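Local coordinates for protein ubiquinol-cytochrome C chaperone (Brucella abortus NCTC 8038, PDB 6RWT) that probably acts as an assembly chaperone of the cytochrome bc1 complex (complex III), as a bacterial homolog of the mitochondrial cytochrome b chaperone Cbp3, at residues 52-56 / 148-152; 111-115 / 130-135. One frame throughout, in Å; residues are numbered along the deposited sequence.

Contact 1: 52-56 / 148-152; sequences LHIFL and LGAYV
Tyr151 and His53 reach each other from helix 145-161 and helix 43-61 because of their first torsions: Tyr151 turns CG away from its own backbone N (chi1 167°), while His53 has CG opposite the carbonyl carbon. The side chains cross at about a right angle, and NE2 of His53 meets OH of Tyr151 at 2.8 Å in a nearly straight hydrogen bond (163°). Each partner lies at the other ring's edge, near its plane, so the rings meet rim to rim, neither covering the other's face, with planes 51° apart.

Beside this polar bridge the contact is aliphatic. Val152 divides its branches between two leucines: CG2 lies 3.8 Å from CD2 of Leu52, and CG1 lies 4.2 Å from CD2 of Leu56. Leu148 CD1 adds a looser touch on Leu52 CD2, at 4.4 Å. The axes of the two short segments, roughly parallel, approach to 12.6 Å; the leucines and the long Tyr151 reach across this gap, while beta-branched Val152 offers a methyl to each leucine. Phe33 packs edge-to-face on Tyr151.

All the touching residues are buried in the interior of the all-helical domain, yet both imidazole nitrogens have partners, ND1 being hydrogen-bonded to the carbonyl oxygen of Met49. Burial among aliphatic groups would tend to disfavour a charged ring, and the two bonds make a polar, directional link tolerable there.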
ATOM      1  N   LEU A  52       1.038   3.853  -0.453  1.00 15.58           N
ATOM      2  CA  LEU A  52      -0.409   4.077  -0.327  1.00 16.05           C
ATOM      3  C   LEU A  52      -1.200   2.771  -0.506  1.00 16.32           C
ATOM      4  O   LEU A  52      -2.114   2.487   0.272  1.00 16.66           O
ATOM      5  CB  LEU A  52      -0.878   5.143  -1.337  1.00 16.30           C
ATOM      6  CG  LEU A  52      -2.382   5.388  -1.479  1.00 17.51           C
ATOM      7  CD1 LEU A  52      -2.983   5.851  -0.159  1.00 17.86           C
ATOM      8  CD2 LEU A  52      -2.651   6.414  -2.576  1.00 18.97           C
ATOM      9  N   HIS A  53      -0.854   2.001  -1.541  1.00 15.67           N
ATOM     10  CA  HIS A  53      -1.574   0.758  -1.858  1.00 15.57           C
ATOM     11  C   HIS A  53      -1.260  -0.374  -0.861  1.00 14.67           C
ATOM     12  O   HIS A  53      -2.156  -1.147  -0.484  1.00 16.20           O
ATOM     13  CB  HIS A  53      -1.345   0.357  -3.335  1.00 16.51           C
ATOM     14  CG  HIS A  53      -2.062   1.251  -4.305  1.00 16.72           C
ATOM     15  ND1 HIS A  53      -1.599   2.501  -4.673  1.00 16.46           N
ATOM     16  CD2 HIS A  53      -3.238   1.084  -4.953  1.00 18.06           C
ATOM     17  CE1 HIS A  53      -2.462   3.055  -5.512  1.00 17.32           C
ATOM     18  NE2 HIS A  53      -3.470   2.220  -5.688  1.00 18.50           N
ATOM     19  N   ILE A  54      -0.010  -0.444  -0.393  1.00 14.76           N
ATOM     20  CA  ILE A  54       0.356  -1.361   0.690  1.00 15.60           C
ATOM     21  C   ILE A  54      -0.417  -1.016   1.982  1.00 15.39           C
ATOM     22  O   ILE A  54      -1.006  -1.905   2.615  1.00 15.23           O
ATOM     23  CB  ILE A  54       1.896  -1.370   0.924  1.00 15.29           C
ATOM     24  CG1 ILE A  54       2.621  -1.993  -0.273  1.00 16.12           C
ATOM     25  CG2 ILE A  54       2.264  -2.082   2.225  1.00 15.05           C
ATOM     26  CD1 ILE A  54       2.513  -3.506  -0.402  1.00 16.48           C
ATOM     27  N   PHE A  55      -0.451   0.273   2.340  1.00 15.08           N
ATOM     28  CA  PHE A  55      -1.238   0.733   3.478  1.00 16.08           C
ATOM     29  C   PHE A  55      -2.700   0.254   3.393  1.00 15.50           C
ATOM     30  O   PHE A  55      -3.260  -0.226   4.373  1.00 16.24           O
ATOM     31  CB  PHE A  55      -1.211   2.273   3.620  1.00 16.75           C
ATOM     32  CG  PHE A  55      -2.430   2.817   4.310  1.00 19.41           C
ATOM     33  CD1 PHE A  55      -2.517   2.805   5.689  1.00 20.77           C
ATOM     34  CD2 PHE A  55      -3.526   3.276   3.572  1.00 19.93           C
ATOM     35  CE1 PHE A  55      -3.670   3.251   6.330  1.00 22.55           C
ATOM     36  CE2 PHE A  55      -4.678   3.711   4.200  1.00 20.46           C
ATOM     37  CZ  PHE A  55      -4.746   3.704   5.585  1.00 22.19           C
ATOM     38  N   LEU A  56      -3.328   0.441   2.233  1.00 15.55           N
ATOM     39  CA  LEU A  56      -4.734   0.037   2.069  1.00 15.92           C
ATOM     40  C   LEU A  56      -4.935  -1.448   2.373  1.00 16.54           C
ATOM     41  O   LEU A  56      -5.909  -1.821   3.039  1.00 17.85           O
ATOM     42  CB  LEU A  56      -5.262   0.383   0.670  1.00 16.59           C
ATOM     43  CG  LEU A  56      -5.729   1.829   0.479  1.00 17.97           C
ATOM     44  CD1 LEU A  56      -5.753   2.228  -0.991  1.00 18.77           C
ATOM     45  CD2 LEU A  56      -7.099   2.051   1.115  1.00 19.65           C
ATOM     46  N   LEU A 148      -7.760  11.997  -5.979  1.00 24.39           N
ATOM     47  CA  LEU A 148      -7.018  10.857  -5.433  1.00 23.20           C
ATOM     48  C   LEU A 148      -7.687  10.365  -4.139  1.00 23.67           C
ATOM     49  O   LEU A 148      -7.813   9.156  -3.923  1.00 21.95           O
ATOM     50  CB  LEU A 148      -5.549  11.218  -5.195  1.00 23.90           C
ATOM     51  CG  LEU A 148      -4.633  10.090  -4.690  1.00 23.03           C
ATOM     52  CD1 LEU A 148      -4.668   8.866  -5.598  1.00 23.21           C
ATOM     53  CD2 LEU A 148      -3.196  10.577  -4.518  1.00 24.28           C
ATOM     54  N   GLY A 149      -8.130  11.296  -3.298  1.00 23.14           N
ATOM     55  CA  GLY A 149      -8.857  10.945  -2.080  1.00 23.67           C
ATOM     56  C   GLY A 149     -10.141  10.161  -2.332  1.00 24.56           C
ATOM     57  O   GLY A 149     -10.424   9.187  -1.625  1.00 23.97           O
ATOM     58  N   ALA A 150     -10.910  10.567  -3.340  1.00 25.88           N
ATOM     59  CA  ALA A 150     -12.105   9.812  -3.745  1.00 26.20           C
ATOM     60  C   ALA A 150     -11.759   8.373  -4.144  1.00 25.45           C
ATOM     61  O   ALA A 150     -12.445   7.435  -3.736  1.00 25.09           O
ATOM     62  CB  ALA A 150     -12.838  10.519  -4.879  1.00 26.55           C
ATOM     63  N   TYR A 151     -10.692   8.206  -4.925  1.00 23.37           N
ATOM     64  CA  TYR A 151     -10.187   6.867  -5.286  1.00 23.58           C
ATOM     65  C   TYR A 151      -9.819   6.039  -4.045  1.00 22.45           C
ATOM     66  O   TYR A 151     -10.202   4.874  -3.938  1.00 22.03           O
ATOM     67  CB  TYR A 151      -8.996   6.980  -6.245  1.00 23.87           C
ATOM     68  CG  TYR A 151      -8.179   5.713  -6.450  1.00 22.48           C
ATOM     69  CD1 TYR A 151      -8.588   4.720  -7.346  1.00 22.33           C
ATOM     70  CD2 TYR A 151      -6.974   5.524  -5.768  1.00 21.62           C
ATOM     71  CE1 TYR A 151      -7.832   3.570  -7.534  1.00 21.73           C
ATOM     72  CE2 TYR A 151      -6.216   4.376  -5.947  1.00 20.91           C
ATOM     73  CZ  TYR A 151      -6.638   3.405  -6.841  1.00 20.47           C
ATOM     74  OH  TYR A 151      -5.880   2.268  -7.036  1.00 20.16           O
ATOM     75  N   VAL A 152      -9.112   6.650  -3.099  1.00 21.46           N
ATOM     76  CA  VAL A 152      -8.681   5.945  -1.877  1.00 20.70           C
ATOM     77  C   VAL A 152      -9.888   5.494  -1.028  1.00 22.05           C
ATOM     78  O   VAL A 152      -9.927   4.356  -0.561  1.00 21.04           O
ATOM     79  CB  VAL A 152      -7.667   6.790  -1.058  1.00 20.22           C
ATOM     80  CG1 VAL A 152      -7.359   6.143   0.287  1.00 19.90           C
ATOM     81  CG2 VAL A 152      -6.370   6.969  -1.841  1.00 19.68           C
TER

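Contact 2: 111-115 / 130-135; sequences RVGAY and ALTRNI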
ATOM      1  N   ARG A 111       3.957   8.122   8.393  1.00 21.66           N
ATOM      2  CA  ARG A 111       3.362   8.998   7.380  1.00 22.08           C
ATOM      3  C   ARG A 111       2.025   8.492   6.841  1.00 20.65           C
ATOM      4  O   ARG A 111       1.208   9.302   6.414  1.00 22.49           O
ATOM      5  CB  ARG A 111       4.347   9.259   6.235  1.00 21.55           C
ATOM      6  CG  ARG A 111       5.589  10.017   6.689  1.00 22.31           C
ATOM      7  CD  ARG A 111       6.661  10.132   5.621  1.00 22.49           C
ATOM      8  NE  ARG A 111       6.350  11.098   4.563  1.00 23.02           N
ATOM      9  CZ  ARG A 111       6.310  10.849   3.250  1.00 21.50           C
ATOM     10  NH1 ARG A 111       6.514   9.624   2.758  1.00 21.65           N
ATOM     11  NH2 ARG A 111       6.037  11.844   2.407  1.00 22.31           N
ATOM     12  N   VAL A 112       1.802   7.173   6.842  1.00 21.88           N
ATOM     13  CA  VAL A 112       0.515   6.612   6.384  1.00 21.87           C
ATOM     14  C   VAL A 112      -0.555   6.551   7.490  1.00 23.20           C
ATOM     15  O   VAL A 112      -1.730   6.331   7.192  1.00 21.58           O
ATOM     16  CB  VAL A 112       0.647   5.223   5.692  1.00 20.86           C
ATOM     17  CG1 VAL A 112       1.641   5.286   4.533  1.00 21.11           C
ATOM     18  CG2 VAL A 112       0.994   4.110   6.679  1.00 21.70           C
ATOM     19  N   GLY A 113      -0.163   6.749   8.753  1.00 25.06           N
ATOM     20  CA  GLY A 113      -1.120   6.796   9.872  1.00 26.68           C
ATOM     21  C   GLY A 113      -2.230   7.823   9.690  1.00 25.55           C
ATOM     22  O   GLY A 113      -3.381   7.562  10.045  1.00 27.60           O
ATOM     23  N   ALA A 114      -1.886   8.983   9.118  1.00 26.90           N
ATOM     24  CA  ALA A 114      -2.873  10.015   8.787  1.00 28.17           C
ATOM     25  C   ALA A 114      -3.945   9.520   7.812  1.00 26.18           C
ATOM     26  O   ALA A 114      -5.099   9.926   7.919  1.00 27.96           O
ATOM     27  CB  ALA A 114      -2.195  11.262   8.235  1.00 30.54           C
ATOM     28  N   TYR A 115      -3.566   8.647   6.875  1.00 22.96           N
ATOM     29  CA  TYR A 115      -4.538   8.032   5.956  1.00 21.70           C
ATOM     30  C   TYR A 115      -5.547   7.156   6.715  1.00 22.80           C
ATOM     31  O   TYR A 115      -6.752   7.204   6.452  1.00 21.97           O
ATOM     32  CB  TYR A 115      -3.855   7.170   4.867  1.00 20.99           C
ATOM     33  CG  TYR A 115      -2.833   7.839   3.954  1.00 20.33           C
ATOM     34  CD1 TYR A 115      -2.864   9.210   3.682  1.00 22.35           C
ATOM     35  CD2 TYR A 115      -1.854   7.069   3.307  1.00 20.13           C
ATOM     36  CE1 TYR A 115      -1.948   9.795   2.818  1.00 22.22           C
ATOM     37  CE2 TYR A 115      -0.942   7.643   2.431  1.00 20.52           C
ATOM     38  CZ  TYR A 115      -0.977   9.001   2.193  1.00 21.15           C
ATOM     39  OH  TYR A 115      -0.056   9.558   1.324  1.00 21.65           O
ATOM     40  N   ALA A 130      -3.624  15.170   4.013  1.00 23.89           N
ATOM     41  CA  ALA A 130      -2.561  14.174   4.230  1.00 22.85           C
ATOM     42  C   ALA A 130      -1.882  13.752   2.914  1.00 21.82           C
ATOM     43  O   ALA A 130      -0.649  13.667   2.832  1.00 22.23           O
ATOM     44  CB  ALA A 130      -3.119  12.950   4.948  1.00 23.03           C
ATOM     45  N   LEU A 131      -2.687  13.509   1.884  1.00 21.13           N
ATOM     46  CA  LEU A 131      -2.148  13.189   0.555  1.00 21.42           C
ATOM     47  C   LEU A 131      -1.273  14.328  -0.011  1.00 20.57           C
ATOM     48  O   LEU A 131      -0.210  14.063  -0.578  1.00 23.12           O
ATOM     49  CB  LEU A 131      -3.273  12.833  -0.421  1.00 21.25           C
ATOM     50  CG  LEU A 131      -4.015  11.510  -0.168  1.00 21.08           C
ATOM     51  CD1 LEU A 131      -5.310  11.441  -0.958  1.00 22.07           C
ATOM     52  CD2 LEU A 131      -3.142  10.304  -0.509  1.00 20.23           C
ATOM     53  N   THR A 132      -1.728  15.580   0.144  1.00 18.94           N
ATOM     54  CA  THR A 132      -0.969  16.753  -0.315  1.00 22.35           C
ATOM     55  C   THR A 132       0.356  16.864   0.442  1.00 24.29           C
ATOM     56  O   THR A 132       1.404  17.036  -0.174  1.00 24.61           O
ATOM     57  CB  THR A 132      -1.793  18.069  -0.163  1.00 24.86           C
ATOM     58  OG1 THR A 132      -3.040  17.953  -0.863  1.00 24.68           O
ATOM     59  CG2 THR A 132      -1.041  19.277  -0.719  1.00 25.75           C
ATOM     60  N   ARG A 133       0.287  16.753   1.772  1.00 24.49           N
ATOM     61  CA  ARG A 133       1.465  16.789   2.658  1.00 27.02           C
ATOM     62  C   ARG A 133       2.515  15.751   2.240  1.00 24.89           C
ATOM     63  O   ARG A 133       3.698  16.067   2.124  1.00 25.77           O
ATOM     64  CB  ARG A 133       1.030  16.531   4.108  1.00 30.82           C
ATOM     65  CG  ARG A 133       2.051  16.879   5.178  1.00 39.05           C
ATOM     66  CD  ARG A 133       1.381  17.160   6.529  1.00 44.77           C
ATOM     67  NE  ARG A 133       0.694  15.975   7.071  1.00 49.43           N
ATOM     68  CZ  ARG A 133      -0.615  15.851   7.338  1.00 48.64           C
ATOM     69  NH1 ARG A 133      -1.490  16.838   7.137  1.00 48.59           N
ATOM     70  NH2 ARG A 133      -1.065  14.695   7.827  1.00 49.06           N
ATOM     71  N   ASN A 134       2.065  14.524   2.001  1.00 24.16           N
ATOM     72  CA  ASN A 134       2.970  13.409   1.685  1.00 22.51           C
ATOM     73  C   ASN A 134       3.485  13.409   0.241  1.00 22.12           C
ATOM     74  O   ASN A 134       4.651  13.065   0.011  1.00 25.36           O
ATOM     75  CB  ASN A 134       2.301  12.052   1.992  1.00 22.93           C
ATOM     76  CG  ASN A 134       2.191  11.758   3.490  1.00 22.10           C
ATOM     77  OD1 ASN A 134       2.739  12.473   4.341  1.00 25.92           O
ATOM     78  ND2 ASN A 134       1.459  10.700   3.820  1.00 23.50           N
ATOM     79  N   ILE A 135       2.636  13.791  -0.716  1.00 22.68           N
ATOM     80  CA  ILE A 135       2.923  13.601  -2.154  1.00 23.05           C
ATOM     81  C   ILE A 135       3.296  14.887  -2.912  1.00 25.10           C
ATOM     82  O   ILE A 135       4.207  14.856  -3.739  1.00 24.35           O
ATOM     83  CB  ILE A 135       1.745  12.887  -2.868  1.00 22.86           C
ATOM     84  CG1 ILE A 135       1.412  11.574  -2.140  1.00 22.48           C
ATOM     85  CG2 ILE A 135       2.080  12.612  -4.334  1.00 23.55           C
ATOM     86  CD1 ILE A 135       0.102  10.922  -2.545  1.00 23.34           C
TER
HETATM   87  O   HOH W   1       6.247  14.936   2.848  1.00 22.39           O
HETATM   88  O   HOH W   2       5.461  13.738   5.374  1.00 27.69           O
HETATM   89  O   HOH W   3       1.265  12.208   7.113  1.00 41.90           O
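Asn134 reaches across to helix 100-120 and uses its amide nitrogen twice: ND2 donates to the carbonyl oxygen of Arg111 at 3.0 Å and to OH of Tyr115 at 3.1 Å. Both acceptors lie close to the amide plane, which fixes the rotation of the group, although ND2 stands well above the carbonyl plane of Arg111. Asparagine suits this place because one short amide can serve a main-chain and a side-chain oxygen together.

The tight part lies on the inner side, where Leu131 CD2 comes within 3.6 Å of Tyr115 CE1. Nearer the rim, the CB methyls of Ala114 and Ala130 meet at 3.8 Å, their small size consistent with the 9.7 Å approach of the two nearly antiparallel segment axes.

Toward solvent the contact is looser and wetter. Arg111, bent at chi3 (74°), lays one guanidinium face over CG of Asn134, offset toward the rim. One water joins its NE to OD1 of Asn134, and another joins its NH2 to the carbonyl oxygen of Arg133.

Arg111 NH1 forms a salt bridge with Glu48 of helix 43-61. That helix also meets Tyr115 through Leu52 and Ile135 through Met49, while Leu148 of helix 145-161 packs against Leu131 and Ile135.

From the N terminus, the chain passes through helix 2-28 and enters helix 43-61, which supplies the first half of contact 1. Helices 66-89 and 100-120 follow, the latter carrying 111-115; a short connection then leads into helix 124-135, and contact 2 closes this small local loop. Only with helix 145-161, next in the chain, does contact 1 close, across 91 intervening residues, so that contact 2 is nested inside its loop. The contact centres lie about 10 Å apart. Phe55 packs through CE2 on CB of Tyr115, and Gly149 meets Leu131, so the helical pair of contact 2 is joined to both helices of contact 1 in one all-helical body.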